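Local structure of glycerol trinitrate reductase (5EPD) at residues A[227-232]-A[245-250]. The protein probably binds FMN and acts as an NAD(P)H-dependent reductase of the old yellow enzyme family, with glycerol trinitrate as substrate. Numbering follows the deposited sequence.
Sequences RLMLEV and TGIRIS
Met229 is extended through its first two torsions (chi1 -175°, chi2 180°), which carries its side chain off helix 227-240 toward the Ile249 end of strand 245-249, and a turn at chi3 (-66°) then swings CE out of that line. Ile247 answers with a fully extended CG1 branch: CG1 lies anti to the backbone N and CD1 continues the zigzag. The two chains cross at about a right angle, so the end methyl of Ile247 meets the flank of the methionine, with CD1 3.7 Å from Met229 CG and 3.8 Å from Met229 SD. Strand 245-249 is the fifth of eight parallel strands in the TIM barrel, and helix 227-240, which precedes it in the chain, packs on its outer face; the CA atoms of Met229 and Ile247 stand 9.4 Å apart. Two residues along, Ile249 also faces the helix; its CG2 approaches Met229 SD at 4.3 Å, a looser contact made by the branch methyl. All three residues are buried, and the 95 Å² hidden between the segments reflects a narrow apolar meeting. Helix 263-276 adds Ile270 against Met229, Leu274 against Ile247 and Tyr267 against Ile249, while Ala207 touches Met229 from helix 202-207.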
loop_
_atom_site.group_PDB
_atom_site.type_symbol
_atom_site.label_atom_id
_atom_site.label_comp_id
_atom_site.label_asym_id
_atom_site.label_seq_id
_atom_site.Cartn_x
_atom_site.Cartn_y
_atom_site.Cartn_z
ATOM N N ARG A 227 -6.238 9.724 -15.342
ATOM C CA ARG A 227 -6.024 11.121 -14.900
ATOM C C ARG A 227 -6.006 11.316 -13.403
ATOM O O ARG A 227 -5.204 12.084 -12.902
ATOM C CB ARG A 227 -7.071 12.079 -15.492
ATOM C CG ARG A 227 -6.777 13.565 -15.224
ATOM C CD ARG A 227 -7.785 14.482 -15.905
ATOM N NE ARG A 227 -8.195 13.994 -17.239
ATOM C CZ ARG A 227 -7.466 14.083 -18.370
ATOM N NH1 ARG A 227 -6.249 14.625 -18.369
ATOM N NH2 ARG A 227 -7.945 13.618 -19.532
ATOM N N LEU A 228 -6.901 10.670 -12.678
ATOM C CA LEU A 228 -6.903 10.891 -11.230
ATOM C C LEU A 228 -5.620 10.338 -10.619
ATOM O O LEU A 228 -4.947 11.047 -9.867
ATOM C CB LEU A 228 -8.128 10.285 -10.563
ATOM C CG LEU A 228 -8.326 10.611 -9.084
ATOM C CD1 LEU A 228 -8.515 12.109 -8.881
ATOM C CD2 LEU A 228 -9.497 9.826 -8.533
ATOM N N MET A 229 -5.247 9.105 -10.975
ATOM C CA MET A 229 -4.037 8.475 -10.408
ATOM C C MET A 229 -2.813 9.370 -10.598
ATOM O O MET A 229 -2.043 9.594 -9.660
ATOM C CB MET A 229 -3.774 7.080 -11.035
ATOM C CG MET A 229 -2.603 6.295 -10.405
ATOM S SD MET A 229 -2.337 4.669 -11.158
ATOM C CE MET A 229 -3.848 3.809 -10.688
ATOM N N LEU A 230 -2.649 9.873 -11.822
ATOM C CA LEU A 230 -1.517 10.704 -12.175
ATOM C C LEU A 230 -1.586 12.073 -11.493
ATOM O O LEU A 230 -0.560 12.581 -11.028
ATOM C CB LEU A 230 -1.436 10.858 -13.703
ATOM C CG LEU A 230 -1.175 9.580 -14.515
ATOM C CD1 LEU A 230 -1.238 9.927 -15.998
ATOM C CD2 LEU A 230 0.168 8.941 -14.164
ATOM N N GLU A 231 -2.777 12.658 -11.421
ATOM C CA GLU A 231 -2.957 13.920 -10.700
ATOM C C GLU A 231 -2.612 13.765 -9.247
ATOM O O GLU A 231 -1.992 14.653 -8.654
ATOM C CB GLU A 231 -4.388 14.444 -10.829
ATOM C CG GLU A 231 -4.596 15.182 -12.148
ATOM C CD GLU A 231 -6.029 15.592 -12.385
ATOM O OE1 GLU A 231 -6.865 15.335 -11.495
ATOM O OE2 GLU A 231 -6.304 16.159 -13.467
ATOM N N VAL A 232 -3.019 12.639 -8.661
ATOM C CA VAL A 232 -2.763 12.399 -7.238
ATOM C C VAL A 232 -1.245 12.243 -6.992
ATOM O O VAL A 232 -0.679 12.920 -6.142
ATOM C CB VAL A 232 -3.587 11.201 -6.691
ATOM C CG1 VAL A 232 -3.035 10.723 -5.351
ATOM C CG2 VAL A 232 -5.055 11.576 -6.534
ATOM N N THR A 245 8.344 9.944 -3.015
ATOM C CA THR A 245 7.080 9.431 -3.549
ATOM C C THR A 245 7.261 8.087 -4.274
ATOM O O THR A 245 8.165 7.925 -5.097
ATOM C CB THR A 245 6.423 10.438 -4.510
ATOM O OG1 THR A 245 6.294 11.700 -3.848
ATOM C CG2 THR A 245 5.027 9.958 -4.956
ATOM N N GLY A 246 6.404 7.127 -3.923
ATOM C CA GLY A 246 6.281 5.876 -4.656
ATOM C C GLY A 246 4.808 5.672 -4.949
ATOM O O GLY A 246 3.957 6.376 -4.399
ATOM N N ILE A 247 4.512 4.719 -5.824
ATOM C CA ILE A 247 3.150 4.313 -6.064
ATOM C C ILE A 247 3.161 2.791 -6.177
ATOM O O ILE A 247 4.167 2.205 -6.632
ATOM C CB ILE A 247 2.596 4.981 -7.348
ATOM C CG1 ILE A 247 1.122 4.676 -7.540
ATOM C CG2 ILE A 247 3.378 4.536 -8.580
ATOM C CD1 ILE A 247 0.527 5.418 -8.706
ATOM N N ARG A 248 2.065 2.161 -5.734
ATOM C CA ARG A 248 1.802 0.731 -5.997
ATOM C C ARG A 248 0.722 0.576 -7.071
ATOM O O ARG A 248 -0.278 1.269 -6.998
ATOM C CB ARG A 248 1.322 0.042 -4.715
ATOM C CG ARG A 248 1.266 -1.479 -4.778
ATOM C CD ARG A 248 0.895 -2.108 -3.424
ATOM N NE ARG A 248 1.712 -3.295 -3.118
ATOM C CZ ARG A 248 1.317 -4.343 -2.386
ATOM N NH1 ARG A 248 0.094 -4.388 -1.881
ATOM N NH2 ARG A 248 2.151 -5.372 -2.165
ATOM N N ILE A 249 0.920 -0.344 -8.031
ATOM C CA ILE A 249 -0.089 -0.715 -9.030
ATOM C C ILE A 249 -0.193 -2.229 -9.190
ATOM O O ILE A 249 0.733 -2.973 -8.884
ATOM C CB ILE A 249 0.223 -0.139 -10.436
ATOM C CG1 ILE A 249 1.545 -0.713 -10.963
ATOM C CG2 ILE A 249 0.268 1.383 -10.370
ATOM C CD1 ILE A 249 1.999 -0.225 -12.322
ATOM N N SER A 250 -1.321 -2.661 -9.716
ATOM C CA SER A 250 -1.616 -4.068 -9.920
ATOM C C SER A 250 -2.326 -4.215 -11.276
ATOM O O SER A 250 -3.572 -4.279 -11.320
ATOM C CB SER A 250 -2.545 -4.554 -8.793
ATOM O OG SER A 250 -3.784 -3.829 -8.769
#